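Local coordinates for protein ESSB (PDB 4ANO) that is an integral membrane component of the bacterial type VII secretion system that probably self-associates, seen here as its cytoplasmic, probably kinase-like part, at residues S175-E180 / E195-E200; A77-R80 / S86-R89; P112-F117 / F124-G129; T13-V18 / V27-A32; V44-D49 / V53-V58. All coordinates share one frame; numbering follows the deposited sequence. Where two conformers were deposited one is given.

Contact 1: S175-E180 / E195-E200; sequences SPIAKE and EKWVDE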
# COMPACT_ATOMS: atom_id res chain seq x y z
N SER A 175 -13.08 -16.32 4.69
CA SER A 175 -14.47 -15.88 4.97
C SER A 175 -15.27 -15.52 3.67
O SER A 175 -14.66 -15.35 2.61
CB SER A 175 -14.46 -14.72 5.94
OG SER A 175 -14.13 -13.51 5.29
N PRO A 176 -16.62 -15.43 3.73
CA PRO A 176 -17.34 -15.22 2.44
C PRO A 176 -16.93 -13.97 1.59
O PRO A 176 -16.58 -14.12 0.41
CB PRO A 176 -18.81 -15.19 2.86
CG PRO A 176 -18.83 -16.08 4.06
CD PRO A 176 -17.55 -15.88 4.80
N ILE A 177 -17.01 -12.77 2.18
CA ILE A 177 -16.55 -11.55 1.48
C ILE A 177 -15.06 -11.58 1.13
O ILE A 177 -14.64 -11.12 0.05
CB ILE A 177 -16.92 -10.23 2.23
CG1 ILE A 177 -16.97 -9.04 1.23
CG2 ILE A 177 -15.90 -9.96 3.39
CD1 ILE A 177 -18.42 -8.78 0.64
N ALA A 178 -14.23 -12.08 2.05
CA ALA A 178 -12.84 -12.30 1.72
C ALA A 178 -12.74 -13.12 0.46
O ALA A 178 -11.99 -12.76 -0.45
CB ALA A 178 -12.12 -12.97 2.87
N LYS A 179 -13.55 -14.20 0.38
CA LYS A 179 -13.52 -15.12 -0.77
C LYS A 179 -13.88 -14.41 -2.04
O LYS A 179 -13.27 -14.63 -3.08
CB LYS A 179 -14.48 -16.34 -0.57
CG LYS A 179 -14.47 -17.30 -1.80
CD LYS A 179 -15.53 -18.41 -1.75
CE LYS A 179 -15.23 -19.46 -2.85
NZ LYS A 179 -15.97 -20.69 -2.52
N GLU A 180 -14.86 -13.53 -1.93
CA GLU A 180 -15.26 -12.68 -3.02
C GLU A 180 -14.12 -11.78 -3.44
O GLU A 180 -13.87 -11.57 -4.63
CB GLU A 180 -16.42 -11.81 -2.58
CG GLU A 180 -17.76 -12.50 -2.75
CD GLU A 180 -18.93 -11.55 -2.60
OE1 GLU A 180 -19.10 -10.67 -3.48
OE2 GLU A 180 -19.69 -11.70 -1.62
N GLU A 195 -17.71 -2.38 -2.45
CA GLU A 195 -18.83 -1.45 -2.39
C GLU A 195 -20.05 -2.13 -1.82
O GLU A 195 -20.77 -1.53 -1.02
CB GLU A 195 -19.16 -0.87 -3.74
CG GLU A 195 -19.70 0.55 -3.55
CD GLU A 195 -18.58 1.54 -3.38
OE1 GLU A 195 -17.70 1.55 -4.26
OE2 GLU A 195 -18.59 2.31 -2.40
N LYS A 196 -20.29 -3.38 -2.20
CA LYS A 196 -21.42 -4.10 -1.60
C LYS A 196 -21.17 -4.33 -0.10
O LYS A 196 -22.13 -4.28 0.72
CB LYS A 196 -21.70 -5.43 -2.33
CG LYS A 196 -23.04 -6.06 -1.98
CD LYS A 196 -23.17 -7.49 -2.51
CE LYS A 196 -22.93 -8.55 -1.43
NZ LYS A 196 -21.49 -8.58 -1.00
N TRP A 197 -19.91 -4.56 0.25
CA TRP A 197 -19.54 -4.72 1.68
C TRP A 197 -19.74 -3.45 2.51
O TRP A 197 -20.26 -3.54 3.63
CB TRP A 197 -18.11 -5.18 1.81
CG TRP A 197 -17.74 -5.66 3.21
CD1 TRP A 197 -18.56 -5.90 4.30
CD2 TRP A 197 -16.45 -6.07 3.60
NE1 TRP A 197 -17.82 -6.36 5.36
CE2 TRP A 197 -16.51 -6.47 4.94
CE3 TRP A 197 -15.21 -6.08 2.94
CZ2 TRP A 197 -15.39 -6.91 5.63
CZ3 TRP A 197 -14.12 -6.50 3.62
CH2 TRP A 197 -14.20 -6.92 4.94
N VAL A 198 -19.39 -2.27 1.98
CA VAL A 198 -19.41 -1.04 2.84
C VAL A 198 -20.91 -0.75 3.07
O VAL A 198 -21.30 -0.36 4.19
CB VAL A 198 -18.71 0.21 2.21
CG1 VAL A 198 -19.48 0.76 1.04
CG2 VAL A 198 -18.48 1.35 3.27
N ASP A 199 -21.73 -0.96 2.03
CA ASP A 199 -23.21 -0.77 2.15
C ASP A 199 -23.77 -1.66 3.26
O ASP A 199 -24.53 -1.20 4.12
CB ASP A 199 -23.98 -1.07 0.82
CG ASP A 199 -23.81 0.03 -0.25
OD1 ASP A 199 -23.30 1.12 0.09
OD2 ASP A 199 -24.15 -0.22 -1.45
N GLU A 200 -23.38 -2.94 3.27
CA GLU A 200 -23.85 -3.88 4.27
C GLU A 200 -23.45 -3.43 5.66
O GLU A 200 -24.27 -3.42 6.63
CB GLU A 200 -23.29 -5.27 3.97
CG GLU A 200 -23.97 -5.92 2.78
CD GLU A 200 -23.38 -7.27 2.43
OE1 GLU A 200 -22.33 -7.67 3.02
OE2 GLU A 200 -23.97 -7.93 1.54

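Contact 2: A77-R80 / S86-R89; sequences AAIR and SRIR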
# COMPACT_ATOMS: atom_id res chain seq x y z
N ALA A 77 -1.30 0.46 11.10
CA ALA A 77 -1.82 -0.17 12.33
C ALA A 77 -2.81 0.72 13.12
O ALA A 77 -3.82 0.20 13.68
CB ALA A 77 -0.71 -0.76 13.18
N ALA A 78 -2.64 2.06 13.09
CA ALA A 78 -3.62 2.93 13.70
C ALA A 78 -5.01 2.85 13.04
O ALA A 78 -6.03 2.92 13.74
CB ALA A 78 -3.12 4.40 13.72
N ILE A 79 -5.05 2.80 11.71
CA ILE A 79 -6.34 2.66 11.06
C ILE A 79 -6.98 1.32 11.36
O ILE A 79 -8.20 1.22 11.45
CB ILE A 79 -6.24 2.98 9.54
CG1 ILE A 79 -5.48 4.30 9.38
CG2 ILE A 79 -7.61 2.97 8.94
CD1 ILE A 79 -6.25 5.52 10.06
N ARG A 80 -6.16 0.29 11.49
CA ARG A 80 -6.61 -1.07 11.81
C ARG A 80 -7.42 -1.11 13.16
O ARG A 80 -8.29 -1.96 13.36
CB ARG A 80 -5.41 -2.06 11.76
CG ARG A 80 -5.66 -3.61 12.11
CD ARG A 80 -6.72 -4.43 11.28
NE ARG A 80 -6.97 -5.75 11.92
CZ ARG A 80 -7.84 -5.95 12.91
NH1 ARG A 80 -8.59 -4.93 13.38
NH2 ARG A 80 -8.00 -7.17 13.42
N SER A 86 -15.13 2.17 8.92
CA SER A 86 -14.04 3.04 8.59
C SER A 86 -12.86 2.39 7.81
O SER A 86 -12.23 3.00 6.92
CB SER A 86 -13.43 3.39 9.92
OG SER A 86 -12.29 4.14 9.66
N ARG A 87 -12.47 1.22 8.29
CA ARG A 87 -11.44 0.48 7.52
C ARG A 87 -11.86 0.14 6.09
O ARG A 87 -11.02 0.15 5.16
CB ARG A 87 -11.04 -0.76 8.31
CG ARG A 87 -10.08 -0.46 9.47
CD ARG A 87 -10.41 -1.26 10.76
NE ARG A 87 -10.61 -2.72 10.61
CZ ARG A 87 -11.27 -3.47 11.50
NH1 ARG A 87 -11.82 -2.92 12.57
NH2 ARG A 87 -11.41 -4.79 11.31
N ILE A 88 -13.13 -0.22 5.87
CA ILE A 88 -13.57 -0.57 4.48
C ILE A 88 -13.58 0.69 3.63
O ILE A 88 -13.25 0.63 2.43
CB ILE A 88 -15.02 -1.15 4.42
CG1 ILE A 88 -15.03 -2.50 5.11
CG2 ILE A 88 -15.54 -1.28 2.89
CD1 ILE A 88 -16.52 -2.90 5.46
N ARG A 89 -13.88 1.85 4.24
CA ARG A 89 -13.91 3.09 3.43
C ARG A 89 -12.49 3.41 3.02
O ARG A 89 -12.27 3.86 1.89
CB ARG A 89 -14.55 4.26 4.20
CG ARG A 89 -16.12 4.29 4.01
CD ARG A 89 -16.80 5.34 4.93
NE ARG A 89 -18.28 5.26 4.93
CZ ARG A 89 -19.08 5.73 5.90
NH1 ARG A 89 -18.57 6.32 6.99
NH2 ARG A 89 -20.42 5.61 5.81

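Contact 3: P112-F117 / F124-G129; sequences PENLMF and FFLHVG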
# COMPACT_ATOMS: atom_id res chain seq x y z
N PRO A 112 1.25 -2.88 3.93
CA PRO A 112 0.97 -2.05 5.11
C PRO A 112 2.18 -1.21 5.52
O PRO A 112 1.96 -0.05 5.91
CB PRO A 112 0.60 -3.11 6.20
CG PRO A 112 -0.14 -4.14 5.36
CD PRO A 112 0.71 -4.25 4.08
N GLU A 113 3.39 -1.70 5.31
CA GLU A 113 4.61 -0.97 5.75
C GLU A 113 4.78 0.28 4.90
O GLU A 113 5.50 1.24 5.31
CB GLU A 113 5.87 -1.83 5.55
CG GLU A 113 7.07 -1.31 6.29
CD GLU A 113 8.33 -2.14 6.13
OE1 GLU A 113 8.45 -3.03 5.23
OE2 GLU A 113 9.24 -1.86 6.95
N ASN A 114 4.19 0.27 3.71
CA ASN A 114 4.39 1.37 2.78
C ASN A 114 3.29 2.40 2.74
O ASN A 114 3.26 3.23 1.84
CB ASN A 114 4.63 0.80 1.38
CG ASN A 114 5.40 1.74 0.50
OD1 ASN A 114 6.29 2.51 0.96
ND2 ASN A 114 5.09 1.69 -0.80
N LEU A 115 2.36 2.30 3.68
CA LEU A 115 1.24 3.21 3.62
C LEU A 115 1.07 4.06 4.88
O LEU A 115 1.18 3.54 5.97
CB LEU A 115 -0.03 2.42 3.48
CG LEU A 115 -0.32 1.72 2.15
CD1 LEU A 115 -1.50 0.75 2.29
CD2 LEU A 115 -0.62 2.78 1.05
N MSE A 116 0.73 5.33 4.71
CA MSE A 116 0.24 6.14 5.85
C MSE A 116 -1.02 6.88 5.43
O MSE A 116 -1.34 6.92 4.23
CB MSE A 116 1.31 7.10 6.36
CG MSE A 116 2.60 6.42 6.76
SE MSE A 116 3.63 7.66 7.84
CE MSE A 116 2.37 7.81 9.34
N PHE A 117 -1.75 7.47 6.39
CA PHE A 117 -3.11 7.99 6.12
C PHE A 117 -3.28 9.37 6.66
O PHE A 117 -2.73 9.64 7.67
CB PHE A 117 -4.19 7.09 6.80
CG PHE A 117 -4.17 5.68 6.19
CD1 PHE A 117 -3.26 4.73 6.62
CD2 PHE A 117 -5.10 5.35 5.21
CE1 PHE A 117 -3.22 3.44 6.00
CE2 PHE A 117 -5.08 4.08 4.59
CZ PHE A 117 -4.16 3.11 5.00
N PHE A 124 -1.60 7.35 1.52
CA PHE A 124 -0.42 7.81 0.84
C PHE A 124 0.66 6.77 0.91
O PHE A 124 0.90 6.14 1.91
CB PHE A 124 0.13 9.08 1.45
CG PHE A 124 -0.77 10.26 1.28
CD1 PHE A 124 -2.03 10.32 1.98
CD2 PHE A 124 -0.45 11.27 0.38
CE1 PHE A 124 -2.92 11.43 1.76
CE2 PHE A 124 -1.33 12.34 0.16
CZ PHE A 124 -2.55 12.41 0.84
N PHE A 125 1.45 6.65 -0.17
CA PHE A 125 2.58 5.75 -0.19
C PHE A 125 3.82 6.40 0.27
O PHE A 125 4.06 7.60 -0.05
CB PHE A 125 2.82 5.20 -1.63
CG PHE A 125 1.72 4.40 -2.12
CD1 PHE A 125 1.60 3.08 -1.70
CD2 PHE A 125 0.77 4.92 -2.95
CE1 PHE A 125 0.58 2.29 -2.13
CE2 PHE A 125 -0.31 4.17 -3.35
CZ PHE A 125 -0.43 2.85 -2.92
N LEU A 126 4.66 5.67 0.96
CA LEU A 126 5.91 6.10 1.36
C LEU A 126 6.92 5.98 0.23
O LEU A 126 7.36 7.00 -0.33
CB LEU A 126 6.41 5.32 2.58
CG LEU A 126 5.56 5.67 3.82
CD1 LEU A 126 5.65 4.66 4.89
CD2 LEU A 126 5.99 7.06 4.34
N HIS A 127 7.28 4.77 -0.11
CA HIS A 127 8.22 4.53 -1.22
C HIS A 127 7.45 4.34 -2.55
O HIS A 127 6.42 3.68 -2.57
CB HIS A 127 9.02 3.27 -1.00
CG HIS A 127 9.87 2.91 -2.18
ND1 HIS A 127 10.99 3.62 -2.55
CD2 HIS A 127 9.64 2.03 -3.17
CE1 HIS A 127 11.46 3.15 -3.69
NE2 HIS A 127 10.69 2.14 -4.07
N VAL A 128 7.98 4.92 -3.64
CA VAL A 128 7.36 4.72 -4.99
C VAL A 128 8.49 4.40 -5.94
O VAL A 128 9.61 4.88 -5.76
CB VAL A 128 6.70 6.04 -5.37
CG1 VAL A 128 6.13 5.93 -6.71
CG2 VAL A 128 5.48 6.37 -4.38
N GLY A 129 8.24 3.38 -6.82
CA GLY A 129 9.22 3.05 -7.91
C GLY A 129 9.14 3.98 -9.11
O GLY A 129 8.24 4.82 -9.26

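Contact 4: T13-V18 / V27-A32; sequences TQLDAV and VIFQRA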
# COMPACT_ATOMS: atom_id res chain seq x y z
N THR A 13 12.45 -7.11 0.43
CA THR A 13 12.62 -8.17 -0.52
C THR A 13 12.25 -7.77 -1.95
O THR A 13 13.00 -8.09 -2.92
CB THR A 13 11.81 -9.42 -0.03
OG1 THR A 13 12.31 -9.81 1.25
CG2 THR A 13 12.01 -10.58 -0.97
N GLN A 14 11.09 -7.12 -2.13
CA GLN A 14 10.68 -6.73 -3.50
C GLN A 14 11.62 -5.63 -4.08
O GLN A 14 11.82 -5.56 -5.33
CB GLN A 14 9.30 -6.10 -3.53
CG GLN A 14 8.14 -7.12 -3.27
CD GLN A 14 8.13 -8.22 -4.28
OE1 GLN A 14 8.16 -7.99 -5.52
NE2 GLN A 14 8.28 -9.45 -3.80
N LEU A 15 12.13 -4.77 -3.22
CA LEU A 15 13.02 -3.67 -3.71
C LEU A 15 14.46 -4.15 -3.83
O LEU A 15 15.25 -3.43 -4.49
CB LEU A 15 12.96 -2.50 -2.71
CG LEU A 15 11.92 -1.40 -2.85
CD1 LEU A 15 10.65 -1.77 -3.39
CD2 LEU A 15 11.77 -0.71 -1.50
N ASP A 16 14.79 -5.30 -3.23
CA ASP A 16 16.18 -5.70 -2.92
C ASP A 16 16.93 -4.53 -2.26
O ASP A 16 17.99 -4.09 -2.73
CB ASP A 16 16.90 -6.18 -4.19
CG ASP A 16 18.23 -6.94 -3.82
OD1 ASP A 16 18.43 -7.31 -2.64
OD2 ASP A 16 19.06 -7.13 -4.70
N ALA A 17 16.33 -3.95 -1.22
CA ALA A 17 16.91 -2.74 -0.59
C ALA A 17 16.83 -2.92 0.89
O ALA A 17 16.14 -3.81 1.37
CB ALA A 17 16.14 -1.42 -0.99
N VAL A 18 17.44 -1.99 1.62
CA VAL A 18 17.50 -2.08 3.05
C VAL A 18 16.75 -0.86 3.62
O VAL A 18 17.03 0.29 3.23
CB VAL A 18 19.00 -2.05 3.48
CG1 VAL A 18 19.19 -1.82 4.95
CG2 VAL A 18 19.70 -3.33 3.04
N VAL A 27 15.44 4.39 2.72
CA VAL A 27 15.65 3.15 1.98
C VAL A 27 16.98 3.33 1.23
O VAL A 27 17.22 4.38 0.64
CB VAL A 27 14.43 2.81 1.05
CG1 VAL A 27 14.12 3.90 0.09
CG2 VAL A 27 14.64 1.52 0.28
N ILE A 28 17.76 2.25 1.20
CA ILE A 28 19.11 2.26 0.61
C ILE A 28 19.16 1.18 -0.49
O ILE A 28 18.85 -0.01 -0.26
CB ILE A 28 20.20 1.99 1.71
CG1 ILE A 28 20.13 2.98 2.91
CG2 ILE A 28 21.62 1.93 1.08
CD1 ILE A 28 20.12 4.38 2.49
N PHE A 29 19.46 1.61 -1.72
CA PHE A 29 19.61 0.64 -2.81
C PHE A 29 21.12 0.68 -3.26
O PHE A 29 21.73 1.72 -3.20
CB PHE A 29 18.84 1.09 -4.06
CG PHE A 29 17.35 1.21 -3.89
CD1 PHE A 29 16.80 2.31 -3.31
CD2 PHE A 29 16.55 0.16 -4.41
CE1 PHE A 29 15.35 2.40 -3.13
CE2 PHE A 29 15.15 0.25 -4.29
CZ PHE A 29 14.57 1.34 -3.62
N GLN A 30 21.58 -0.44 -3.80
CA GLN A 30 22.88 -0.51 -4.49
C GLN A 30 22.75 -0.11 -5.93
O GLN A 30 22.01 -0.70 -6.65
CB GLN A 30 23.40 -1.96 -4.37
CG GLN A 30 23.64 -2.43 -2.99
CD GLN A 30 24.46 -1.47 -2.16
OE1 GLN A 30 25.64 -1.20 -2.44
NE2 GLN A 30 23.85 -0.92 -1.13
N ARG A 31 23.50 0.92 -6.35
CA ARG A 31 23.39 1.48 -7.66
C ARG A 31 23.68 0.42 -8.75
O ARG A 31 23.07 0.40 -9.82
CB ARG A 31 24.36 2.66 -7.76
CG ARG A 31 23.87 3.75 -8.53
CD ARG A 31 24.94 4.89 -8.61
NE ARG A 31 24.94 5.45 -9.95
CZ ARG A 31 25.48 6.63 -10.25
NH1 ARG A 31 26.01 7.35 -9.29
NH2 ARG A 31 25.39 7.11 -11.50
N ALA A 32 24.58 -0.49 -8.44
CA ALA A 32 24.99 -1.49 -9.37
C ALA A 32 23.84 -2.40 -9.78
O ALA A 32 23.84 -3.00 -10.87
CB ALA A 32 26.21 -2.30 -8.79
O HOH W 1 19.61 -2.40 -4.16

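Contact 5: V44-D49 / V53-V58; sequences VLKEVD and VRDIDV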
# COMPACT_ATOMS: atom_id res chain seq x y z
N VAL A 44 11.63 12.77 -10.49
CA VAL A 44 10.16 12.63 -10.43
C VAL A 44 9.70 12.27 -8.99
O VAL A 44 8.56 12.50 -8.64
CB VAL A 44 9.70 11.62 -11.46
CG1 VAL A 44 10.10 10.15 -11.12
CG2 VAL A 44 8.22 11.78 -11.73
N LEU A 45 10.61 11.75 -8.15
CA LEU A 45 10.21 11.27 -6.82
C LEU A 45 9.99 12.49 -5.94
O LEU A 45 9.31 12.33 -4.91
CB LEU A 45 11.30 10.38 -6.21
CG LEU A 45 11.37 8.91 -6.79
CD1 LEU A 45 12.51 8.10 -6.02
CD2 LEU A 45 10.01 8.25 -6.58
N LYS A 46 10.48 13.65 -6.40
CA LYS A 46 10.22 14.93 -5.64
C LYS A 46 8.76 15.41 -5.84
O LYS A 46 8.28 16.36 -5.16
CB LYS A 46 11.17 16.07 -6.07
CG LYS A 46 12.67 15.83 -6.02
CD LYS A 46 13.27 15.69 -4.62
CE LYS A 46 13.28 16.99 -3.89
NZ LYS A 46 13.87 16.64 -2.60
N GLU A 47 8.10 14.76 -6.78
CA GLU A 47 6.82 15.20 -7.30
C GLU A 47 5.79 14.08 -7.25
O GLU A 47 5.02 13.85 -8.20
CB GLU A 47 6.98 15.82 -8.72
CG GLU A 47 7.57 17.27 -8.77
CD GLU A 47 9.05 17.27 -9.09
OE1 GLU A 47 9.69 16.28 -8.69
OE2 GLU A 47 9.56 18.22 -9.77
N VAL A 48 5.75 13.39 -6.12
CA VAL A 48 4.75 12.34 -5.99
C VAL A 48 3.48 12.93 -5.41
O VAL A 48 2.41 12.79 -5.98
CB VAL A 48 5.25 11.15 -5.18
CG1 VAL A 48 4.12 10.08 -5.00
CG2 VAL A 48 6.54 10.64 -5.87
N ASP A 49 3.60 13.60 -4.29
CA ASP A 49 2.34 14.04 -3.63
C ASP A 49 2.78 15.25 -2.84
O ASP A 49 3.85 15.28 -2.35
CB ASP A 49 1.72 12.91 -2.80
CG ASP A 49 2.52 12.61 -1.52
OD1 ASP A 49 2.42 13.40 -0.57
OD2 ASP A 49 3.19 11.52 -1.44
N VAL A 53 7.42 14.59 1.92
CA VAL A 53 8.69 15.09 1.35
C VAL A 53 9.60 13.84 1.16
O VAL A 53 9.57 12.91 2.00
CB VAL A 53 9.31 16.17 2.27
CG1 VAL A 53 10.86 16.44 1.98
CG2 VAL A 53 8.54 17.54 2.21
N ARG A 54 10.35 13.79 0.03
CA ARG A 54 11.31 12.72 -0.28
C ARG A 54 12.59 13.38 -0.69
O ARG A 54 12.57 14.21 -1.59
CB ARG A 54 10.84 11.80 -1.43
CG ARG A 54 9.55 11.09 -1.11
CD ARG A 54 9.06 10.04 -2.17
NE ARG A 54 7.70 9.52 -1.82
CZ ARG A 54 6.58 10.19 -1.65
NH1 ARG A 54 6.43 11.54 -1.78
NH2 ARG A 54 5.52 9.51 -1.29
N ASP A 55 13.67 13.06 0.03
CA ASP A 55 14.97 13.58 -0.37
C ASP A 55 15.76 12.44 -0.93
O ASP A 55 15.59 11.33 -0.48
CB ASP A 55 15.66 14.16 0.83
CG ASP A 55 14.96 15.43 1.29
OD1 ASP A 55 14.72 16.33 0.43
OD2 ASP A 55 14.69 15.53 2.49
N ILE A 56 16.54 12.71 -1.96
CA ILE A 56 17.14 11.59 -2.78
C ILE A 56 18.68 11.91 -2.79
O ILE A 56 19.09 13.00 -3.11
CB ILE A 56 16.65 11.63 -4.22
CG1 ILE A 56 15.19 11.22 -4.33
CG2 ILE A 56 17.41 10.60 -5.09
CD1 ILE A 56 14.35 12.30 -4.38
N ASP A 57 19.50 10.91 -2.51
CA ASP A 57 20.95 11.09 -2.63
C ASP A 57 21.46 9.97 -3.52
O ASP A 57 21.41 8.80 -3.12
CB ASP A 57 21.72 10.94 -1.32
CG ASP A 57 23.21 11.34 -1.51
OD1 ASP A 57 23.51 12.43 -2.09
OD2 ASP A 57 24.09 10.61 -1.02
N VAL A 58 21.95 10.32 -4.71
CA VAL A 58 22.58 9.37 -5.62
C VAL A 58 24.11 9.56 -5.41
O VAL A 58 24.70 10.56 -5.86
CB VAL A 58 22.18 9.63 -7.09
CG1 VAL A 58 22.80 8.64 -8.00
CG2 VAL A 58 20.63 9.56 -7.20
O HOH W 2 8.08 13.82 -3.10
O HOH W 3 16.43 15.48 -2.66

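Contact 1: S175-E180 / E195-E200
Lys196 opens the contact from the side of 195-200, its side chain sliding past that of Ile177 in the opposite direction until NZ stands 3.5 Å from Ile177 CD1. The same ammonium lies 3.7 Å from Glu180 OE2, a long salt bridge in which the two side chains meet at about a right angle. The next residue, Trp197, takes the apolar load. Ile177 CG2 rests over one face of the indole, 3.6 Å from the centroid of the six-membered ring and only 3° off its normal, which is sound evidence for a CH-pi contact. The other branch, with CG1 anti to the backbone N (chi1 -156°), lies over CD2 and CE3 of the indole, and its end CD1 comes 3.8 Å from Trp197 CB. These are neighbouring antiparallel helices of this YukC-family fragment, 176-183 and 187-207; the axes of the short segments approach to 11.4 Å at 156°, a wide spacing that is bridged by large side chains. Trp197 also packs on Ile88 of helix 84-98, which sets the indole between two helices. Glu200, one turn beyond Lys196, places OE2 3.6 Å from Lys196 NZ in a second long salt bridge, so that one ammonium stands between carboxylates 6.5 Å apart (Glu180 OE2 to Glu200 OE2) and would probably ease their repulsion.

Contact 2: A77-R80 / S86-R89
Ile79 and Arg87 bring the two backbones closest, their CA atoms 6.6 Å apart where helix 76-80 faces the early part of helix 84-98. Arg87 spans this gap with its aliphatic stem: CG lies 3.2 Å from Ile79 O, and CD lies 3.4 Å from Arg80 O. Beyond the stem the two guanidinium groups stack, centres 4.5 Å apart and planes at 24°, with Arg80 NH1 lying 3.5 Å above the plane of Arg87 toward its rim. Arg80 leaves its backbone pointing away from Arg87, and the bend at chi2 (58°) brings its end back over that face. The two elements are consecutive helices joined by a short link, consistent with the helical lobe of a kinase-like fold. Carbonyl groups probably offset the like charges: Arg87 donates from NE to Leu155 O, from NH2 to Thr156 O and from NH1 to Thr82 O, while Arg80 NH2 reaches Gly158 O. If Arg87 were replaced by an alanine, those three carbonyls would probably lose their shared donor and the Arg80 guanidinium the flat surface it lies on. Ile79 O, which the Arg87 stem abuts, accepts a hydrogen bond from Thr82 OG1.

Contact 3: P112-F117 / F124-G129
Asn114 OD1 takes the shortest polar bond of the contact, 2.7 Å from His127 N with an N-H...O angle of 169°. The amide answers through ND2, which donates to His127 O at 3.0 Å, in the plane of that carbonyl and on a lone pair. With CG anti to the backbone N (chi1 -156°), the carboxamide extends toward 124-129 and pairs with the backbone N-H and C=O of one residue, His127. Its backbone takes part too: Asn114 O accepts from Leu126 N at 2.9 Å, the donor standing above the carbonyl plane, and receives a CA-H...O contact from Phe125. Beyond it the segments become the antiparallel hairpin of strands 115-117 and 123-125. Met116 and Phe124 are its hydrogen-bonded pair, Met116 N to Phe124 O 2.9 Å and Phe124 N to Met116 O 2.8 Å. Leu115 and Phe125 form the non-hydrogen-bonded pair; their side chains lie side by side, CD2 of Leu115 3.4 Å from CE1 of Phe125, and both pack on Leu94 of helix 84-98. Asn114 ND2 also donates to Ile109 O. Exchanging the amide oxygen and nitrogen would probably set donor against donor at His127 N and acceptor against acceptor at His127 O, which implies one preferred orientation.

Contact 4: T13-V18 / V27-A32
Val18 and Ile28 pair where helix 10-15 gives way to the antiparallel hairpin of strands 18-22 and 25-30. The helix ends in a Schellman motif whose C-prime residue, Asp16, has positive phi (48°). Two backbone hydrogen bonds join the strands: Val18 N to Ile28 O at 3.1 Å and Ile28 N to Val18 O at 2.9 Å. Water extends this polar row where the backbones separate, one molecule donating to Asp16 O (2.7 Å) and accepting from Gln30 N (2.8 Å). Apolar contacts gather round Phe29. Ala17 CB lies over one face of the ring, 3.9 Å from its centroid and 16° off the normal, which fits a CH-pi contact. Leu15 meets the CE2-CZ side of the same ring, its CB 3.9 Å from Phe29 CE2. The ring gets there with CG opposite the carbonyl carbon (chi1 -63°), which brings it to Leu15 and Ala17 at the helix end. A serine in place of Phe29 would probably leave the Ala17 methyl and Leu15 without their shared aromatic partner and open a gap beside the helix terminus. Val27 meets Leu15 at about a right angle, and with its CG2 anti to the backbone N that methyl sits 3.5 Å from Ala17 CB.

Contact 5: V44-D49 / V53-V58
The loop segment 44-49, which includes a 3-10 turn, folds against strand 53-58, an outermost strand of the four-stranded antiparallel sheet, and Arg54 and Lys46 tie the two together. Arg54 grips a single oxygen of Asp49 end-on: its NH2 donates to Asp49 OD2 at 3.1 Å and its NH1 to the same atom at 3.3 Å. That oxygen lies in the guanidinium plane, yet the carboxylate is turned 84° to it, with NH1 approaching from above the carboxylate. Val48 packs over one guanidinium face, CB 3.6 Å from Arg54 NH1. A water in the plane of the group accepts from Arg54 NH1 and donates to Leu45 O, the latter bond being 2.6 Å. Lys46 starts away from the strand, but bends at chi2 and chi3 (-68° and -71°) curl it back, and NZ donates to Arg54 O at 2.9 Å. The same ammonium makes a salt bridge to Asp55 OD1 at 3.2 Å and, through a second water, reaches Ile56 N. Lys46 CD rests 3.6 Å from Ile56 CD1. Second partners position the acids: Asp49 OD1 accepts from Ile52 N, and Asp55 OD2 pairs with Lys68. The loop also packs through Leu45 on Val130 of strand 129-130 and through Val48 on Leu106 of strand 106-107, while Arg54 NE donates to Leu126 O just beyond strand 123-125.

In the fold
The contacts form a connected set through the domain, with contact 3 in the middle, its centre about 5 Å from that of the chain. Contacts 4 and 5 share the four-stranded sheet and touch where Arg31 NH1 lies 3.7 Å from Val58 CG1. Both also touch contact 3: His127 CE1 lies 3.6 Å from Phe29 CZ, and Val128 O is 3.5 Å from Leu45 CD2. In the other direction Ile79 CG1 meets Phe117 CD1 at 3.6 Å, linking contact 2 to contact 3. Contact 1 joins the helical side through contact 2, Val198 CB standing 3.6 Å from Ile88 CG2. The centres of contacts 1 and 5 are about 37 Å apart, on opposite sides of the chain's centre.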